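PDB 5GT5: pectate lyase from Paenibacillus sp. 0602, which cleaves polygalacturonate by an eliminative reaction, and probably also partly methylated pectins, probably acting at internal linkages with calcium as cofactor. Local coordinates for residues A[104-109]-A[128-133]; A[164-169]-A[188-193]; A[238-243]-A[317-322]; A[269-274]-A[294-299]; A[329-334]-A[395-400]. The protein carries 1 engineered substitution. All blocks are in the same frame, centred on the assembly; numbering follows the deposited sequence.

Contact 1. Residues A[104-109]-A[128-133]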
# COMPACT_ATOMS: atom_id res chain seq x y z
N ILE A 104 -6.86 15.51 6.07
CA ILE A 104 -6.99 16.50 7.15
C ILE A 104 -6.31 17.77 6.69
O ILE A 104 -5.15 17.73 6.29
CB ILE A 104 -6.33 15.97 8.49
CG1 ILE A 104 -6.83 14.55 8.83
CG2 ILE A 104 -6.54 16.97 9.61
CD1 ILE A 104 -6.07 13.89 10.01
N PHE A 105 -6.98 18.90 6.75
CA PHE A 105 -6.40 20.13 6.24
C PHE A 105 -7.04 21.33 6.92
O PHE A 105 -8.03 21.17 7.65
CB PHE A 105 -6.57 20.23 4.70
CG PHE A 105 -7.92 20.75 4.26
CD1 PHE A 105 -9.05 19.92 4.32
CD2 PHE A 105 -8.05 22.04 3.77
CE1 PHE A 105 -10.30 20.40 3.92
CE2 PHE A 105 -9.30 22.52 3.36
CZ PHE A 105 -10.41 21.70 3.45
N SER A 106 -6.46 22.51 6.67
CA SER A 106 -7.18 23.76 6.96
C SER A 106 -7.07 24.69 5.78
O SER A 106 -6.16 24.57 4.96
CB SER A 106 -6.67 24.44 8.23
OG SER A 106 -5.45 25.15 7.98
N ALA A 107 -8.00 25.64 5.70
CA ALA A 107 -8.02 26.58 4.59
C ALA A 107 -6.96 27.67 4.74
O ALA A 107 -6.51 28.21 3.75
CB ALA A 107 -9.39 27.24 4.45
N ASN A 108 -6.56 27.99 5.96
CA ASN A 108 -5.66 29.14 6.13
C ASN A 108 -4.53 28.95 7.12
O ASN A 108 -4.05 29.90 7.76
CB ASN A 108 -6.44 30.43 6.41
CG ASN A 108 -7.20 30.92 5.20
OD1 ASN A 108 -6.61 31.39 4.22
ND2 ASN A 108 -8.51 30.81 5.25
N GLY A 109 -4.09 27.71 7.26
CA GLY A 109 -2.89 27.46 8.06
C GLY A 109 -3.14 27.48 9.55
O GLY A 109 -2.33 28.04 10.29
N ARG A 128 -2.53 18.45 5.21
CA ARG A 128 -2.05 19.64 4.50
C ARG A 128 -2.43 20.96 5.14
O ARG A 128 -3.52 21.13 5.74
CB ARG A 128 -2.53 19.65 3.04
CG ARG A 128 -1.94 18.49 2.23
CD ARG A 128 -2.52 18.50 0.82
NE ARG A 128 -1.79 19.39 -0.08
CZ ARG A 128 -2.16 19.64 -1.34
NH1 ARG A 128 -3.31 19.13 -1.81
NH2 ARG A 128 -1.40 20.40 -2.13
N ASN A 129 -1.53 21.94 4.97
CA ASN A 129 -1.78 23.34 5.37
C ASN A 129 -2.10 23.52 6.84
O ASN A 129 -3.02 24.28 7.21
CB ASN A 129 -2.87 23.98 4.49
CG ASN A 129 -2.70 25.46 4.40
OD1 ASN A 129 -1.57 25.96 4.45
ND2 ASN A 129 -3.79 26.19 4.25
N LEU A 130 -1.35 22.81 7.68
CA LEU A 130 -1.46 22.94 9.13
C LEU A 130 -0.12 23.29 9.72
O LEU A 130 0.94 22.85 9.23
CB LEU A 130 -1.94 21.65 9.74
CG LEU A 130 -3.37 21.32 9.33
CD1 LEU A 130 -3.62 19.87 9.63
CD2 LEU A 130 -4.31 22.21 10.14
N GLU A 131 -0.14 24.12 10.76
CA GLU A 131 1.05 24.46 11.53
C GLU A 131 0.97 23.77 12.89
O GLU A 131 -0.09 23.70 13.51
CB GLU A 131 1.20 25.98 11.70
CG GLU A 131 2.41 26.34 12.59
CD GLU A 131 2.82 27.79 12.49
OE1 GLU A 131 2.15 28.59 11.81
OE2 GLU A 131 3.83 28.15 13.12
N PHE A 132 2.10 23.21 13.31
CA PHE A 132 2.22 22.44 14.52
C PHE A 132 3.16 23.17 15.47
O PHE A 132 4.28 23.54 15.09
CB PHE A 132 2.77 21.05 14.19
CG PHE A 132 1.86 20.26 13.31
CD1 PHE A 132 1.88 20.42 11.93
CD2 PHE A 132 0.98 19.36 13.86
CE1 PHE A 132 0.97 19.67 11.12
CE2 PHE A 132 0.13 18.60 13.08
CZ PHE A 132 0.10 18.77 11.71
N ASP A 133 2.69 23.41 16.70
CA ASP A 133 3.46 24.26 17.61
C ASP A 133 3.20 23.88 19.06
O ASP A 133 2.21 23.18 19.38
CB ASP A 133 3.11 25.76 17.40
CG ASP A 133 4.21 26.71 17.87
OD1 ASP A 133 5.28 26.27 18.33
OD2 ASP A 133 3.95 27.94 17.78
O HOH W 1 0.30 28.92 9.79
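Arg128 N donates to Ile104 O at 2.9 Å with an N-H...O angle of 160°, a good bond between the parallel strands 102-106 and 125-128, whereas the return bond from Ser106 N to Arg128 O is weak. Past this point the chain of 128-133 bends at Asn129, whose phi and psi are both positive, and the segment 104-109 curls round that bend. Ser106 and Asn129 hold each other twice. Ser106 OG gives its proton to Asn129 O over 2.7 Å, nearly along the C=O axis; it reaches that oxygen by sitting between its own backbone N and carbonyl carbon (chi1 79°). In return Asn129 ND2 donates to Ser106 O at 3.0 Å, arriving from above the carbonyl plane (42° out of it) rather than on a lone pair. The same Ser106 hydroxyl accepts a weak bond from Gly109 N, and the other end of the amide, Asn129 OD1, takes Gly432 N, so both ends of this buried amide are bonded and its rotation is probably fixed. Leu130 packs against the same serine: its CD2 lies 3.8 Å from Ser106 CB, and its CD1 meets Ile104 CG2 at 4.1 Å where the two side chains cross at about a right angle. A water joins Gly109 O to Glu131 OE1, 2.8 Å from each. The bend is that of the short turn between two parallel sheets in the right-handed parallel beta-helix of pectate lyases. Strand 51-54 flanks 102-106 on one side; beyond 125-128 comes strand 160-165, where Asp165 forms a salt bridge with Arg128.

Contact 2. Residues A[164-169]-A[188-193]. Engineered in segment 164-169: Val168 (natural residue Gly).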
# COMPACT_ATOMS: atom_id res chain seq x y z
N ILE A 164 2.26 14.46 3.64
CA ILE A 164 2.25 15.63 4.51
C ILE A 164 2.78 16.78 3.67
O ILE A 164 3.90 16.70 3.15
CB ILE A 164 3.13 15.40 5.73
CG1 ILE A 164 2.51 14.30 6.60
CG2 ILE A 164 3.25 16.71 6.55
CD1 ILE A 164 3.49 13.62 7.56
N ASP A 165 1.99 17.85 3.50
CA ASP A 165 2.35 18.85 2.51
C ASP A 165 1.89 20.24 2.91
O ASP A 165 0.81 20.40 3.48
CB ASP A 165 1.78 18.43 1.13
CG ASP A 165 1.86 19.54 0.12
OD1 ASP A 165 0.90 20.35 0.08
OD2 ASP A 165 2.87 19.65 -0.62
N HIS A 166 2.72 21.25 2.65
CA HIS A 166 2.39 22.62 3.06
C HIS A 166 2.06 22.73 4.55
O HIS A 166 1.15 23.44 4.98
CB HIS A 166 1.26 23.20 2.19
CG HIS A 166 1.72 23.69 0.85
ND1 HIS A 166 1.66 22.91 -0.29
CD2 HIS A 166 2.27 24.87 0.48
CE1 HIS A 166 2.14 23.61 -1.31
NE2 HIS A 166 2.54 24.78 -0.87
N CYS A 167 2.85 22.03 5.35
CA CYS A 167 2.76 22.16 6.79
C CYS A 167 3.97 22.88 7.35
O CYS A 167 5.00 23.00 6.67
CB CYS A 167 2.62 20.78 7.46
SG CYS A 167 1.03 19.97 7.12
N VAL A 168 3.82 23.38 8.56
CA VAL A 168 4.90 24.05 9.29
C VAL A 168 5.05 23.43 10.67
O VAL A 168 4.04 23.19 11.34
CB VAL A 168 4.60 25.53 9.43
CG1 VAL A 168 5.65 26.25 10.32
CG2 VAL A 168 4.65 26.08 8.11
N PHE A 169 6.30 23.15 11.05
CA PHE A 169 6.61 22.52 12.34
C PHE A 169 7.59 23.40 13.08
O PHE A 169 8.57 23.85 12.49
CB PHE A 169 7.20 21.13 12.11
CG PHE A 169 6.29 20.20 11.36
CD1 PHE A 169 6.24 20.23 9.97
CD2 PHE A 169 5.48 19.32 12.05
CE1 PHE A 169 5.42 19.36 9.27
CE2 PHE A 169 4.64 18.45 11.36
CZ PHE A 169 4.60 18.47 9.98
N ILE A 188 6.82 13.91 2.08
CA ILE A 188 6.68 15.16 2.79
C ILE A 188 7.18 16.30 1.90
O ILE A 188 8.36 16.32 1.52
CB ILE A 188 7.45 15.16 4.14
CG1 ILE A 188 7.10 13.93 5.00
CG2 ILE A 188 7.18 16.47 4.88
CD1 ILE A 188 7.81 13.87 6.39
N SER A 189 6.29 17.24 1.56
CA SER A 189 6.65 18.26 0.57
C SER A 189 6.16 19.64 0.94
O SER A 189 5.21 19.81 1.71
CB SER A 189 6.15 17.89 -0.83
OG SER A 189 4.73 17.76 -0.87
N TRP A 190 6.86 20.65 0.40
CA TRP A 190 6.44 22.03 0.53
C TRP A 190 6.22 22.44 1.98
O TRP A 190 5.31 23.20 2.28
CB TRP A 190 5.18 22.31 -0.34
CG TRP A 190 5.53 22.33 -1.79
CD1 TRP A 190 5.31 21.35 -2.72
CD2 TRP A 190 6.23 23.39 -2.47
NE1 TRP A 190 5.83 21.74 -3.95
CE2 TRP A 190 6.38 22.99 -3.82
CE3 TRP A 190 6.69 24.64 -2.09
CZ2 TRP A 190 7.02 23.79 -4.76
CZ3 TRP A 190 7.32 25.44 -3.05
CH2 TRP A 190 7.48 25.01 -4.35
N SER A 191 7.07 21.94 2.87
CA SER A 191 6.89 22.14 4.31
C SER A 191 8.07 22.84 4.96
O SER A 191 9.20 22.74 4.47
CB SER A 191 6.57 20.82 5.02
OG SER A 191 5.32 20.31 4.55
N THR A 192 7.78 23.55 6.03
CA THR A 192 8.80 24.27 6.80
C THR A 192 8.98 23.62 8.15
O THR A 192 7.99 23.30 8.83
CB THR A 192 8.35 25.72 7.00
OG1 THR A 192 8.34 26.37 5.71
CG2 THR A 192 9.31 26.45 7.95
N PHE A 193 10.25 23.41 8.53
CA PHE A 193 10.64 22.89 9.83
C PHE A 193 11.59 23.93 10.38
O PHE A 193 12.61 24.20 9.75
CB PHE A 193 11.32 21.52 9.64
CG PHE A 193 10.47 20.52 8.89
CD1 PHE A 193 10.44 20.52 7.48
CD2 PHE A 193 9.70 19.59 9.58
CE1 PHE A 193 9.66 19.59 6.79
CE2 PHE A 193 8.89 18.68 8.91
CZ PHE A 193 8.85 18.68 7.52
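Phe169 and Phe193 lie side by side and point the same way, their ring planes only 2° apart, yet slid so far that the rings barely overlap. Matching torsions on paired positions of parallel strands account for this: CG is anti to the carbonyl carbon in both (chi1 -59° and -55°). Contact is made by Phe169 CD1 against Phe193 CE2 at 3.2 Å. In the bend, midway along both segments, His166 and Trp190 are near parallel but slid apart, with little overlap, and here a methylene does the touching: Trp190 CB stands over the centre of the imidazole, 3.5 Å from the centroid of the His166 ring, a CH-pi contact. The imidazole is steered by its edge, since His166 ND1 donates to Asp165 OD1 at 2.7 Å almost in the ring plane. Asp165 OD2, in turn, receives the hydroxyl of Ser189 (OG to OD2 2.7 Å) on its anti lone pair. An alanine in place of His166 would probably uncover Trp190 CB and leave Asp165 OD1 with Arg128 but without its imidazole donor. Just after these, Ser191 OG accepts Cys167 N at 3.1 Å and donates to Ser189 O, which also takes His166 N. Engineered Val168 touches Thr192 CB through CG2 at 3.9 Å. These are adjacent coils of a parallel beta-helix with aligned bends and an aromatic ladder: Phe132 stacks on Phe169, Tyr270 on Phe193. Strands 125-128 and 131-133 run beside 160-165 and 168-169, and strand 262-271 lines the far side of 184-194.

Contact 3. Residues A[238-243]-A[317-322]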
# COMPACT_ATOMS: atom_id res chain seq x y z
N ALA A 238 19.46 31.11 22.99
CA ALA A 238 19.97 30.97 21.62
C ALA A 238 20.35 29.53 21.28
O ALA A 238 20.06 29.06 20.18
CB ALA A 238 21.20 31.88 21.42
N ILE A 239 21.01 28.84 22.22
CA ILE A 239 21.45 27.47 21.98
C ILE A 239 20.24 26.52 21.94
O ILE A 239 20.21 25.54 21.18
CB ILE A 239 22.52 27.04 23.02
CG1 ILE A 239 23.79 27.90 22.87
CG2 ILE A 239 22.78 25.52 22.94
CD1 ILE A 239 24.61 28.00 24.12
N SER A 240 19.22 26.81 22.74
CA SER A 240 18.00 25.99 22.78
C SER A 240 17.08 26.30 21.62
O SER A 240 16.10 25.59 21.45
CB SER A 240 17.22 26.23 24.07
OG SER A 240 17.97 25.91 25.21
N GLY A 241 17.37 27.33 20.83
CA GLY A 241 16.45 27.72 19.76
C GLY A 241 16.35 26.73 18.64
O GLY A 241 15.26 26.53 18.09
N SER A 242 17.45 26.10 18.27
CA SER A 242 17.40 25.10 17.19
C SER A 242 16.73 23.80 17.61
O SER A 242 16.68 23.45 18.80
CB SER A 242 18.81 24.83 16.64
OG SER A 242 19.73 24.54 17.67
N GLN A 243 16.16 23.12 16.63
CA GLN A 243 15.43 21.86 16.90
C GLN A 243 16.41 20.70 16.90
O GLN A 243 17.22 20.56 15.99
CB GLN A 243 14.38 21.68 15.79
CG GLN A 243 13.75 20.28 15.74
CD GLN A 243 12.98 19.93 17.00
OE1 GLN A 243 12.65 20.83 17.81
NE2 GLN A 243 12.68 18.65 17.18
N TYR A 317 25.95 16.29 31.45
CA TYR A 317 24.87 16.98 30.72
C TYR A 317 25.15 17.00 29.23
O TYR A 317 26.31 17.10 28.80
CB TYR A 317 24.72 18.40 31.22
CG TYR A 317 24.25 18.50 32.64
CD1 TYR A 317 23.05 17.90 33.04
CD2 TYR A 317 24.98 19.21 33.60
CE1 TYR A 317 22.60 17.99 34.36
CE2 TYR A 317 24.54 19.31 34.92
CZ TYR A 317 23.35 18.71 35.29
OH TYR A 317 22.87 18.80 36.59
N LYS A 318 24.09 16.91 28.44
CA LYS A 318 24.16 17.16 27.01
C LYS A 318 23.53 18.52 26.74
O LYS A 318 22.33 18.71 26.95
CB LYS A 318 23.39 16.08 26.24
CG LYS A 318 23.29 16.29 24.76
CD LYS A 318 22.50 15.13 24.12
CE LYS A 318 21.86 15.51 22.78
NZ LYS A 318 20.39 15.92 22.95
N PHE A 319 24.34 19.46 26.29
CA PHE A 319 23.87 20.80 25.95
C PHE A 319 24.79 21.43 24.94
O PHE A 319 25.92 21.82 25.26
CB PHE A 319 23.76 21.70 27.17
CG PHE A 319 23.05 22.99 26.89
CD1 PHE A 319 21.68 23.01 26.68
CD2 PHE A 319 23.76 24.18 26.76
CE1 PHE A 319 21.02 24.20 26.37
CE2 PHE A 319 23.11 25.35 26.44
CZ PHE A 319 21.73 25.36 26.26
N GLY A 320 24.31 21.57 23.71
CA GLY A 320 25.13 22.07 22.63
C GLY A 320 24.44 21.97 21.29
O GLY A 320 23.21 21.83 21.23
N ILE A 321 25.22 22.06 20.22
CA ILE A 321 24.70 22.10 18.86
C ILE A 321 25.21 20.90 18.07
O ILE A 321 26.39 20.82 17.76
CB ILE A 321 25.13 23.40 18.17
CG1 ILE A 321 24.62 24.61 18.95
CG2 ILE A 321 24.66 23.46 16.72
CD1 ILE A 321 23.11 24.75 18.97
N THR A 322 24.32 19.96 17.76
CA THR A 322 24.66 18.89 16.82
C THR A 322 24.54 19.52 15.45
O THR A 322 23.72 20.43 15.25
CB THR A 322 23.70 17.72 17.01
OG1 THR A 322 23.96 17.20 18.32
CG2 THR A 322 23.91 16.61 15.97
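Ile239 comes down on the ring of Phe319, and its main contacts run outward from the backbone. Its CB is 3.7 Å from Phe319 CZ. The branch methyl CG2, anti to the backbone N, sits over one face of the ring at 3.5 Å from Phe319 CZ, and it also approaches Ile321 CD1 at 4.1 Å. At the tip, CD1 covers the neighbouring corner, 3.8 Å from Phe319 CE2. Ser240 approaches the same ring differently: its OG lies at the edge, in the ring plane, 3.7 Å from Phe319 CE1, while its polar partner is Ile236 O one helical turn back. Phe319 presents its ring here because CG is anti to its backbone N (chi1 -170°). Farther on, Ile321 CD1 wedges between Ile239 O and Ser242 OG, 3.6 Å from the latter; that hydroxyl is bonded to Gln274. No hydrogen bond crosses between the segments; the contact is packing, mostly apolar. It joins the end of helix 233-241 to the loop leading from helix 306-314 to strand 324-329, with Met220 and Leu224 of helix 219-225 also against Phe319, and Ala297 and Ala300 of helix 295-301 against Ile321 and Ile239.

Contact 4. Residues A[269-274]-A[294-299]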
# COMPACT_ATOMS: atom_id res chain seq x y z
N VAL A 269 11.96 23.24 3.71
CA VAL A 269 13.02 24.04 4.36
C VAL A 269 13.22 23.54 5.78
O VAL A 269 12.26 23.47 6.56
CB VAL A 269 12.66 25.54 4.39
CG1 VAL A 269 13.72 26.37 5.16
CG2 VAL A 269 12.49 26.08 2.98
N TYR A 270 14.46 23.16 6.10
CA TYR A 270 14.84 22.72 7.45
C TYR A 270 15.72 23.81 8.02
O TYR A 270 16.92 23.86 7.72
CB TYR A 270 15.60 21.38 7.40
CG TYR A 270 14.72 20.25 6.89
CD1 TYR A 270 13.90 19.54 7.76
CD2 TYR A 270 14.73 19.90 5.54
CE1 TYR A 270 13.04 18.54 7.29
CE2 TYR A 270 13.91 18.88 5.06
CZ TYR A 270 13.06 18.21 5.94
OH TYR A 270 12.26 17.21 5.46
N LYS A 271 15.12 24.74 8.78
CA LYS A 271 15.83 25.88 9.30
C LYS A 271 16.20 25.65 10.75
O LYS A 271 15.32 25.51 11.61
CB LYS A 271 14.96 27.13 9.17
CG LYS A 271 15.70 28.39 9.61
CD LYS A 271 14.82 29.65 9.49
CE LYS A 271 15.53 30.90 10.04
NZ LYS A 271 15.27 31.15 11.49
N ASP A 272 17.51 25.59 11.01
CA ASP A 272 18.02 25.38 12.35
C ASP A 272 17.48 24.10 12.95
O ASP A 272 17.05 24.04 14.11
CB ASP A 272 17.73 26.61 13.23
CG ASP A 272 18.35 27.87 12.66
OD1 ASP A 272 19.55 27.81 12.29
OD2 ASP A 272 17.62 28.89 12.56
N ILE A 273 17.55 23.04 12.13
CA ILE A 273 17.31 21.68 12.57
C ILE A 273 18.69 21.01 12.69
O ILE A 273 19.45 21.01 11.74
CB ILE A 273 16.43 20.92 11.53
CG1 ILE A 273 15.21 21.76 11.12
CG2 ILE A 273 16.08 19.54 12.07
CD1 ILE A 273 14.28 22.19 12.27
N GLN A 274 19.00 20.48 13.86
CA GLN A 274 20.36 20.02 14.14
C GLN A 274 20.72 18.67 13.55
O GLN A 274 21.90 18.35 13.42
CB GLN A 274 20.58 19.91 15.65
CG GLN A 274 20.60 21.26 16.38
CD GLN A 274 20.98 21.10 17.85
OE1 GLN A 274 21.53 20.08 18.27
NE2 GLN A 274 20.67 22.12 18.63
N ALA A 294 21.30 25.81 8.69
CA ALA A 294 21.55 25.79 10.14
C ALA A 294 22.37 27.03 10.55
O ALA A 294 23.09 26.99 11.54
CB ALA A 294 22.31 24.49 10.55
N THR A 295 22.21 28.13 9.82
CA THR A 295 22.96 29.37 10.09
C THR A 295 22.90 29.82 11.54
O THR A 295 23.93 30.12 12.17
CB THR A 295 22.44 30.52 9.21
OG1 THR A 295 22.69 30.22 7.83
CG2 THR A 295 23.14 31.87 9.57
N ASP A 296 21.69 29.88 12.09
CA ASP A 296 21.54 30.36 13.46
C ASP A 296 22.06 29.38 14.49
O ASP A 296 22.63 29.76 15.52
CB ASP A 296 20.09 30.71 13.73
CG ASP A 296 19.49 31.58 12.65
OD1 ASP A 296 20.03 32.67 12.41
OD2 ASP A 296 18.50 31.15 12.01
N ALA A 297 21.91 28.09 14.23
CA ALA A 297 22.51 27.12 15.13
C ALA A 297 24.04 27.22 15.16
O ALA A 297 24.67 27.14 16.23
CB ALA A 297 22.08 25.72 14.73
N ARG A 298 24.63 27.43 13.98
CA ARG A 298 26.09 27.55 13.85
C ARG A 298 26.55 28.79 14.64
O ARG A 298 27.55 28.73 15.38
CB ARG A 298 26.46 27.67 12.36
CG ARG A 298 27.98 27.68 12.08
CD ARG A 298 28.54 26.35 12.33
NE ARG A 298 29.93 26.20 11.89
CZ ARG A 298 30.63 25.11 12.15
NH1 ARG A 298 30.08 24.13 12.85
NH2 ARG A 298 31.89 25.00 11.74
N ALA A 299 25.80 29.88 14.54
CA ALA A 299 26.10 31.08 15.35
C ALA A 299 26.02 30.79 16.85
O ALA A 299 26.89 31.21 17.63
CB ALA A 299 25.20 32.24 14.97
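Asp272 meets the first turn of helix 295-301 in a polar contact, placed where strand 262-271 ends and a helix begins one coil later. The evidence is in one carboxylate oxygen. Asp272 OD1 accepts Ala297 N at 3.1 Å, with an N-H...O angle of 149°, and takes a weak bond from Asp296 N. Ala297 N meets OD1 from above the carboxylate plane, 56° out of it. Ala294 holds the N-cap position, its CA 4.2 Å from Asp272 CA. Such N-H groups at a helix start would probably stabilise a negative charge on Asp272. The residue has positive phi and psi, and it stands at the bend that follows a strand in the right-handed parallel beta-helix, where strand 262-271 pairs with 184-194 on one side and, in the next coil, with 291-293 on the other. Its second oxygen meets the side chain of Asp296. Asp272 OD2 and Asp296 OD2 are 2.5 Å apart, close enough that one acid group probably holds a proton, and the two carboxylate planes are turned well away from each other. Lys271 probably offsets part of the charge: NZ makes salt bridges, both weak, to Asp296 OD2 at 3.3 Å and to Asp272 OD2 at 3.4 Å. Its extended chain turns at the last torsion (chi4 -91°), bringing the amine near both acids. Farther along the same helix, Arg298 forms a salt bridge with Asp374 and a hydrogen bond to Gln345.

Contact 5. Residues A[329-334]-A[395-400]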
# COMPACT_ATOMS: atom_id res chain seq x y z
N THR A 329 21.87 4.65 7.62
CA THR A 329 22.45 3.61 8.47
C THR A 329 21.88 2.25 8.13
O THR A 329 20.80 2.13 7.53
CB THR A 329 22.23 3.88 9.99
OG1 THR A 329 20.84 3.66 10.33
CG2 THR A 329 22.66 5.29 10.41
N GLU A 330 22.60 1.22 8.58
CA GLU A 330 22.06 -0.13 8.60
C GLU A 330 21.54 -0.56 7.24
O GLU A 330 20.41 -1.04 7.09
CB GLU A 330 20.98 -0.31 9.70
CG GLU A 330 21.51 0.04 11.10
CD GLU A 330 20.47 0.00 12.20
OE1 GLU A 330 19.39 -0.57 11.99
OE2 GLU A 330 20.72 0.60 13.27
N SER A 331 22.38 -0.37 6.24
CA SER A 331 22.11 -0.81 4.87
C SER A 331 20.98 -0.07 4.17
O SER A 331 20.53 -0.47 3.09
CB SER A 331 21.84 -2.33 4.80
OG SER A 331 22.97 -3.02 5.32
N ASN A 332 20.55 1.04 4.76
CA ASN A 332 19.60 1.90 4.08
C ASN A 332 20.20 2.59 2.85
O ASN A 332 21.43 2.58 2.66
CB ASN A 332 19.25 2.97 5.08
N ALA A 333 19.35 3.23 2.06
CA ALA A 333 19.78 4.00 0.88
C ALA A 333 19.18 5.41 0.97
O ALA A 333 17.94 5.53 1.06
CB ALA A 333 19.34 3.34 -0.40
N VAL A 334 20.03 6.44 1.00
CA VAL A 334 19.59 7.84 1.00
C VAL A 334 20.22 8.56 -0.18
O VAL A 334 21.44 8.51 -0.35
CB VAL A 334 20.04 8.60 2.28
CG1 VAL A 334 19.67 10.08 2.17
CG2 VAL A 334 19.42 7.98 3.55
N ALA A 395 33.80 3.26 6.41
CA ALA A 395 34.14 2.81 5.07
C ALA A 395 32.90 2.90 4.21
O ALA A 395 31.80 2.46 4.62
CB ALA A 395 34.66 1.40 5.12
N ILE A 396 33.04 3.47 3.02
CA ILE A 396 31.88 3.83 2.21
C ILE A 396 31.32 2.62 1.47
O ILE A 396 32.07 1.88 0.83
CB ILE A 396 32.23 4.99 1.24
CG1 ILE A 396 32.59 6.22 2.04
CG2 ILE A 396 31.10 5.27 0.24
CD1 ILE A 396 33.29 7.34 1.26
N LYS A 397 30.02 2.40 1.57
CA LYS A 397 29.35 1.41 0.76
C LYS A 397 28.87 2.03 -0.54
O LYS A 397 28.18 3.03 -0.52
CB LYS A 397 28.10 0.87 1.49
CG LYS A 397 28.41 -0.04 2.69
CD LYS A 397 27.11 -0.55 3.31
CE LYS A 397 27.32 -1.65 4.34
NZ LYS A 397 26.00 -2.02 4.95
N PRO A 398 29.21 1.44 -1.68
CA PRO A 398 28.76 2.00 -2.95
C PRO A 398 27.24 2.18 -2.98
O PRO A 398 26.49 1.31 -2.54
CB PRO A 398 29.21 0.95 -3.98
CG PRO A 398 30.41 0.30 -3.34
CD PRO A 398 30.07 0.25 -1.87
N PHE A 399 26.78 3.32 -3.48
CA PHE A 399 25.36 3.59 -3.46
C PHE A 399 24.55 2.72 -4.40
O PHE A 399 24.93 2.49 -5.55
CB PHE A 399 25.06 5.07 -3.74
CG PHE A 399 23.59 5.38 -3.65
CD1 PHE A 399 23.01 5.64 -2.42
CD2 PHE A 399 22.80 5.34 -4.78
CE1 PHE A 399 21.67 5.86 -2.31
CE2 PHE A 399 21.45 5.57 -4.70
CZ PHE A 399 20.87 5.83 -3.45
N SER A 400 23.42 2.24 -3.91
CA SER A 400 22.38 1.64 -4.74
C SER A 400 21.10 1.66 -3.91
O SER A 400 21.17 1.65 -2.67
CB SER A 400 22.74 0.20 -5.14
OG SER A 400 22.72 -0.66 -4.03
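Lys397 NZ is gripped by the carbonyl oxygens of Thr361 and Ala358, and it also comes within 3.2 Å of Ser331 OG. The amine gets there on an extended chain: CG is anti to the carbonyl carbon (chi1 -72°) and the later torsions are all near 180°, so the lysine reaches from one loop to the other although their backbones stay far apart, 8.6 Å between the CA atoms of Ser331 and Lys397. Ser331 is offered to it by a type I' beta turn from Thr329 to Asn332, closed by Asn332 N donating to Thr329 O at 3.0 Å. Beyond the turn a methyl and a ring pack against backbone carbonyls. Ala333 CB is 3.4 Å from Ser400 O and 3.9 Å from Phe399 CE1. Phe399, with CG anti to its backbone N (chi1 -178°), lays its ring beside the strand: CE1 is 3.3 Å from Val334 O, and Val334 N lies at the ring's edge, in its plane. An alanine at Phe399 would probably open a gap beside the backbone of Val334 and leave Ala333 CB less covered. Trp401 meets the same ring edge-to-face. The long loop carrying 395-400 thus lies along the beta-helix near one end, against strand 333-337, which has strand 284-288 on one side and strand 363-367 on the other; Lys363 and Arg365 of the latter also touch Phe399.

Along the chain contact 1 closes before contact 2 opens, contact 2 closes before contact 3 opens, contact 4 is nested inside the loop closed by contact 3, and contact 5 comes last. Contacts 1 and 2 have centres about 10 Å apart and touch through neighbouring strands 131-133 and 168-169; contacts 2 and 4, centres about 16 Å apart, meet through strands 184-194 and 262-271. Together they trace successive coils of the beta-helix. Contacts 3 and 4, centres about 11 Å apart, share a flank of helices and loops, joined where Gln243 and Ser242 meet Gln274. Contact 5, its centre about 35 Å from that of contact 1, lies toward the other end, beyond the chain's centre. The coils thus form the frame, and loops and helices cover it.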